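Local coordinates for RNA pseudouridylate synthase domain-containing protein 4 (PDB 5UBA), which catalyses the isomerization of uridine to pseudouridine in mitochondrial RNAs, including the 16S ribosomal RNA, a modification needed to assemble a functional mitochondrial ribosome, at residues A24-I29 and K66-H71; P62-M67 and E74-C79. All coordinates share one frame; numbering follows the deposited sequence. Where two conformers were deposited one is given.

Both contacts use helix 57-69, near the rim of the pseudouridine synthase domain and away from its annotated sites. Contact 1 packs the end of this helix against the end of helix 15-27, at the surface, with none of its touching residues fully buried. Contact 2 sets the preceding turn of the helix against the chain returning toward strand 77-78, and it is partly buried: L64, A65 and L76 lie inside, E74 outside. Both are mainly apolar and lack direct hydrogen bonds between their segments, but contact 2 adds a water-bridged pair of opposite charges at its exposed edge. Their centres lie about 9 Å apart, and T26 touches L64 between them.

Contact 1: residues A24-I29 and K66-H71; sequences ALTRGI and KMLHGH
T26 meets M67 and L68 where helices 15-27 and 57-69 come to an end side by side, a small helix-helix packing at the surface of the pseudouridine synthase domain. The tight part centres on one methyl group. T26 CG2 lies 3.7 Å from M67 SD, the two side chains crossing at about a right angle, and 4.0 Å from L68 CD2, where they slide past each other in opposite directions. The bent end of M67 also rests on N19, A22 and K23 of helix 15-27. With chi1 at 65°, T26 turns its hydroxyl back to the carbonyl of K23 in its own helix, which leaves the methyl to make the contact. Just past the helix, I29 meets L68 tip to tip, CD1 to CD2 at 3.8 Å, and V37 of strand 36-41 backs this pair from the sheet. The solvent side belongs to K66, H69 and H71, which are exposed and do not touch 24-29. Beyond H69 the chain leaves the helix at G70, whose phi is positive at 90°. There K66 reaches forward over the turn, and K66 NZ donates a hydrogen bond to H71 O at 2.8 Å, from above the carbonyl plane.

Contact 2: residues P62-M67 and E74-C79; sequences PILAKM and EPLHLC
E74 meets helix 57-69 through its backbone, the carbonyl O lying just 3.2 Å from A65 CB, as the chain turns back from the helix toward strand 77-78. Its side chain stays outside, where one water accepts from K66 NZ at 2.9 Å and donates to E74 OE1 at 3.0 Å. The lysine also bonds to A73 O, so its ammonium group holds the turn as well as the bridge. P75 comes next and crosses P62 obliquely, its CB and CG meeting that ring, with the two CG atoms 4.0 Å apart; the backbones are equally close, CA to CA. L76 then turns inward. Its CD1 lies 3.8 Å from L64 CG, while its CG sits 4.2 Å from A65 CB. L64 has its CG anti to the backbone N (chi1 -178°), which carries the branch to this leucine, and W94 packs on both L76 and A65. From H77 onward the chain departs from the helix, H77 pairing through its backbone with A93 of strand 89-93. The contact thus grades from a solvated charge pair, separated by water, to buried hydrocarbon, which implies that mainly apolar packing joins the helix to the loop leading into strand 77-78.

Contact 1: residues A24-I29 and K66-H71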
loop_
_atom_site.group_PDB
_atom_site.type_symbol
_atom_site.label_atom_id
_atom_site.label_comp_id
_atom_site.label_asym_id
_atom_site.label_seq_id
_atom_site.Cartn_x
_atom_site.Cartn_y
_atom_site.Cartn_z
ATOM N N ALA A 24 0.739 -20.993 4.452
ATOM C CA ALA A 24 0.437 -20.201 3.272
ATOM C C ALA A 24 1.538 -19.177 2.982
ATOM O O ALA A 24 1.958 -19.027 1.853
ATOM C CB ALA A 24 -0.902 -19.525 3.414
ATOM N N LEU A 25 2.016 -18.514 4.024
ATOM C CA LEU A 25 3.119 -17.559 3.855
ATOM C C LEU A 25 4.397 -18.215 3.399
ATOM O O LEU A 25 5.119 -17.651 2.578
ATOM C CB LEU A 25 3.337 -16.761 5.132
ATOM C CG LEU A 25 2.179 -15.891 5.601
ATOM C CD1 LEU A 25 2.474 -15.219 6.924
ATOM C CD2 LEU A 25 1.810 -14.868 4.525
ATOM N N THR A 26 4.688 -19.414 3.904
ATOM C CA THR A 26 5.863 -20.142 3.424
ATOM C C THR A 26 5.802 -20.415 1.920
ATOM O O THR A 26 6.797 -20.285 1.227
ATOM C CB THR A 26 6.108 -21.487 4.170
ATOM O OG1 THR A 26 5.030 -22.403 3.925
ATOM C CG2 THR A 26 6.272 -21.278 5.619
ATOM N N ARG A 27 4.630 -20.804 1.423
ATOM C CA ARG A 27 4.442 -21.070 0.002
ATOM C C ARG A 27 4.637 -19.858 -0.889
ATOM O O ARG A 27 4.949 -20.012 -2.067
ATOM C CB ARG A 27 3.064 -21.689 -0.279
ATOM C CG ARG A 27 3.105 -23.206 -0.272
ATOM C CD ARG A 27 1.765 -23.833 -0.608
ATOM N NE ARG A 27 0.973 -24.022 0.596
ATOM C CZ ARG A 27 -0.054 -23.271 1.002
ATOM N NH1 ARG A 27 -0.640 -23.569 2.146
ATOM N NH2 ARG A 27 -0.512 -22.242 0.293
ATOM N N GLY A 28 4.445 -18.665 -0.341
ATOM C CA GLY A 28 4.626 -17.461 -1.130
ATOM C C GLY A 28 5.895 -16.676 -0.878
ATOM O O GLY A 28 6.038 -15.577 -1.396
ATOM N N ILE A 29 6.822 -17.220 -0.105
ATOM C CA ILE A 29 8.064 -16.505 0.193
ATOM C C ILE A 29 8.739 -16.020 -1.077
ATOM O O ILE A 29 8.890 -16.757 -2.057
ATOM C CB ILE A 29 9.038 -17.365 1.043
ATOM C CG1 ILE A 29 8.535 -17.418 2.487
ATOM C CG2 ILE A 29 10.458 -16.808 1.025
ATOM C CD1 ILE A 29 9.280 -18.404 3.350
ATOM N N LYS A 66 9.482 -21.204 13.508
ATOM C CA LYS A 66 9.656 -22.626 13.793
ATOM C C LYS A 66 9.396 -23.469 12.549
ATOM O O LYS A 66 10.049 -24.483 12.319
ATOM C CB LYS A 66 8.789 -23.057 14.983
ATOM C CG LYS A 66 9.242 -22.425 16.295
ATOM C CD LYS A 66 8.606 -23.087 17.505
ATOM C CE LYS A 66 8.883 -22.320 18.789
ATOM N NZ LYS A 66 10.315 -22.368 19.185
ATOM N N MET A 67 8.461 -23.032 11.715
ATOM C CA MET A 67 8.184 -23.715 10.461
ATOM C C MET A 67 9.377 -23.698 9.520
ATOM O O MET A 67 9.604 -24.648 8.787
ATOM C CB MET A 67 6.966 -23.068 9.796
ATOM C CG MET A 67 6.259 -23.909 8.779
ATOM S SD MET A 67 4.701 -23.074 8.438
ATOM C CE MET A 67 3.697 -23.563 9.829
ATOM N N LEU A 68 10.138 -22.604 9.515
ATOM C CA LEU A 68 11.280 -22.469 8.626
ATOM C C LEU A 68 12.600 -22.980 9.219
ATOM O O LEU A 68 13.435 -23.491 8.483
ATOM C CB LEU A 68 11.447 -20.989 8.228
ATOM C CG LEU A 68 10.320 -20.371 7.403
ATOM C CD1 LEU A 68 10.552 -18.874 7.310
ATOM C CD2 LEU A 68 10.225 -20.972 6.019
ATOM N N HIS A 69 12.804 -22.811 10.526
ATOM C CA HIS A 69 14.092 -23.151 11.180
ATOM C C HIS A 69 14.006 -24.203 12.286
ATOM O O HIS A 69 15.011 -24.468 12.953
ATOM C CB HIS A 69 14.721 -21.868 11.755
ATOM C CG HIS A 69 15.564 -21.102 10.781
ATOM N ND1 HIS A 69 16.321 -20.012 11.164
ATOM C CD2 HIS A 69 15.791 -21.272 9.457
ATOM C CE1 HIS A 69 16.970 -19.543 10.113
ATOM N NE2 HIS A 69 16.663 -20.283 9.065
ATOM N N GLY A 70 12.847 -24.811 12.476
ATOM C CA GLY A 70 12.689 -25.902 13.438
ATOM C C GLY A 70 12.312 -25.437 14.825
ATOM O O GLY A 70 12.248 -24.240 15.104
ATOM N N HIS A 71 12.085 -26.400 15.721
ATOM C CA HIS A 71 11.499 -26.110 17.043
ATOM C C HIS A 71 12.337 -25.240 17.987
ATOM O O HIS A 71 11.807 -24.720 18.982
ATOM C CB HIS A 71 11.088 -27.430 17.732
ATOM C CG HIS A 71 12.231 -28.183 18.341
ATOM N ND1 HIS A 71 13.240 -28.752 17.589
ATOM C CD2 HIS A 71 12.519 -28.468 19.635
ATOM C CE1 HIS A 71 14.101 -29.352 18.394
ATOM N NE2 HIS A 71 13.685 -29.196 19.639
#

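Contact 2: residues P62-M67 and E74-C79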
loop_
_atom_site.group_PDB
_atom_site.type_symbol
_atom_site.label_atom_id
_atom_site.label_comp_id
_atom_site.label_asym_id
_atom_site.label_seq_id
_atom_site.Cartn_x
_atom_site.Cartn_y
_atom_site.Cartn_z
ATOM N N PRO A 62 6.115 -16.291 15.667
ATOM C CA PRO A 62 6.769 -17.456 16.288
ATOM C C PRO A 62 6.594 -18.754 15.475
ATOM O O PRO A 62 7.537 -19.552 15.303
ATOM C CB PRO A 62 6.067 -17.558 17.656
ATOM C CG PRO A 62 5.492 -16.221 17.921
ATOM C CD PRO A 62 5.093 -15.711 16.550
ATOM N N ILE A 63 5.405 -18.888 14.886
ATOM C CA ILE A 63 5.002 -20.091 14.154
ATOM C C ILE A 63 5.816 -20.214 12.863
ATOM O O ILE A 63 6.388 -21.245 12.561
ATOM C CB ILE A 63 3.481 -20.067 13.802
ATOM C CG1 ILE A 63 2.612 -19.864 15.056
ATOM C CG2 ILE A 63 3.075 -21.350 13.080
ATOM C CD1 ILE A 63 1.124 -19.805 14.791
ATOM N N LEU A 64 5.863 -19.137 12.082
ATOM C CA LEU A 64 6.604 -19.137 10.832
ATOM C C LEU A 64 8.103 -19.413 11.075
ATOM O O LEU A 64 8.750 -20.124 10.310
ATOM C CB LEU A 64 6.399 -17.785 10.104
ATOM C CG LEU A 64 7.045 -17.572 8.744
ATOM C CD1 LEU A 64 6.586 -18.608 7.741
ATOM C CD2 LEU A 64 6.713 -16.178 8.219
ATOM N N ALA A 65 8.624 -18.850 12.164
ATOM C CA ALA A 65 10.022 -19.051 12.525
ATOM C C ALA A 65 10.329 -20.534 12.721
ATOM O O ALA A 65 11.277 -21.046 12.141
ATOM C CB ALA A 65 10.374 -18.258 13.761
ATOM N N LYS A 66 9.482 -21.204 13.508
ATOM C CA LYS A 66 9.656 -22.626 13.793
ATOM C C LYS A 66 9.396 -23.469 12.549
ATOM O O LYS A 66 10.049 -24.483 12.319
ATOM C CB LYS A 66 8.789 -23.057 14.983
ATOM C CG LYS A 66 9.242 -22.425 16.295
ATOM C CD LYS A 66 8.606 -23.087 17.505
ATOM C CE LYS A 66 8.883 -22.320 18.789
ATOM N NZ LYS A 66 10.315 -22.368 19.185
ATOM N N MET A 67 8.461 -23.032 11.715
ATOM C CA MET A 67 8.184 -23.715 10.461
ATOM C C MET A 67 9.377 -23.698 9.520
ATOM O O MET A 67 9.604 -24.648 8.787
ATOM C CB MET A 67 6.966 -23.068 9.796
ATOM C CG MET A 67 6.259 -23.909 8.779
ATOM S SD MET A 67 4.701 -23.074 8.438
ATOM C CE MET A 67 3.697 -23.563 9.829
ATOM N N GLU A 74 13.550 -18.906 17.526
ATOM C CA GLU A 74 12.851 -17.828 18.207
ATOM C C GLU A 74 12.111 -17.037 17.145
ATOM O O GLU A 74 12.407 -17.219 15.968
ATOM C CB GLU A 74 13.836 -16.939 18.976
ATOM C CG GLU A 74 14.430 -17.641 20.194
ATOM C CD GLU A 74 13.380 -17.918 21.259
ATOM O OE1 GLU A 74 13.147 -19.109 21.595
ATOM O OE2 GLU A 74 12.774 -16.938 21.755
ATOM N N PRO A 75 11.161 -16.174 17.560
ATOM C CA PRO A 75 10.284 -15.553 16.545
ATOM C C PRO A 75 11.007 -14.671 15.531
ATOM O O PRO A 75 12.040 -14.076 15.840
ATOM C CB PRO A 75 9.295 -14.733 17.384
ATOM C CG PRO A 75 9.282 -15.417 18.730
ATOM C CD PRO A 75 10.680 -15.898 18.926
ATOM N N LEU A 76 10.471 -14.623 14.314
ATOM C CA LEU A 76 10.892 -13.602 13.353
ATOM C C LEU A 76 10.480 -12.233 13.889
ATOM O O LEU A 76 9.615 -12.110 14.751
ATOM C CB LEU A 76 10.249 -13.902 11.983
ATOM C CG LEU A 76 10.927 -15.023 11.207
ATOM C CD1 LEU A 76 9.985 -15.710 10.217
ATOM C CD2 LEU A 76 12.134 -14.501 10.436
ATOM N N HIS A 77 11.163 -11.192 13.389
ATOM C CA HIS A 77 10.946 -9.811 13.761
ATOM C C HIS A 77 10.455 -8.971 12.595
ATOM O O HIS A 77 10.964 -9.071 11.478
ATOM C CB HIS A 77 12.271 -9.216 14.234
ATOM C CG HIS A 77 12.825 -9.923 15.420
ATOM N ND1 HIS A 77 12.541 -9.535 16.708
ATOM C CD2 HIS A 77 13.618 -11.012 15.513
ATOM C CE1 HIS A 77 13.132 -10.365 17.550
ATOM N NE2 HIS A 77 13.789 -11.271 16.853
ATOM N N LEU A 78 9.503 -8.109 12.912
ATOM C CA LEU A 78 9.017 -7.075 11.987
ATOM C C LEU A 78 10.125 -6.060 11.709
ATOM O O LEU A 78 10.893 -5.683 12.619
ATOM C CB LEU A 78 7.843 -6.311 12.595
ATOM C CG LEU A 78 6.556 -7.086 12.891
ATOM C CD1 LEU A 78 5.565 -6.225 13.656
ATOM C CD2 LEU A 78 5.953 -7.641 11.605
ATOM N N CYS A 79 10.209 -5.649 10.444
ATOM C CA CYS A 79 11.112 -4.555 10.013
ATOM C C CYS A 79 10.426 -3.285 9.531
ATOM O O CYS A 79 11.078 -2.257 9.415
ATOM C CB CYS A 79 11.987 -5.070 8.891
ATOM S SG CYS A 79 13.077 -6.438 9.367
HETATM O O HOH W 1 10.569 -20.734 21.528
#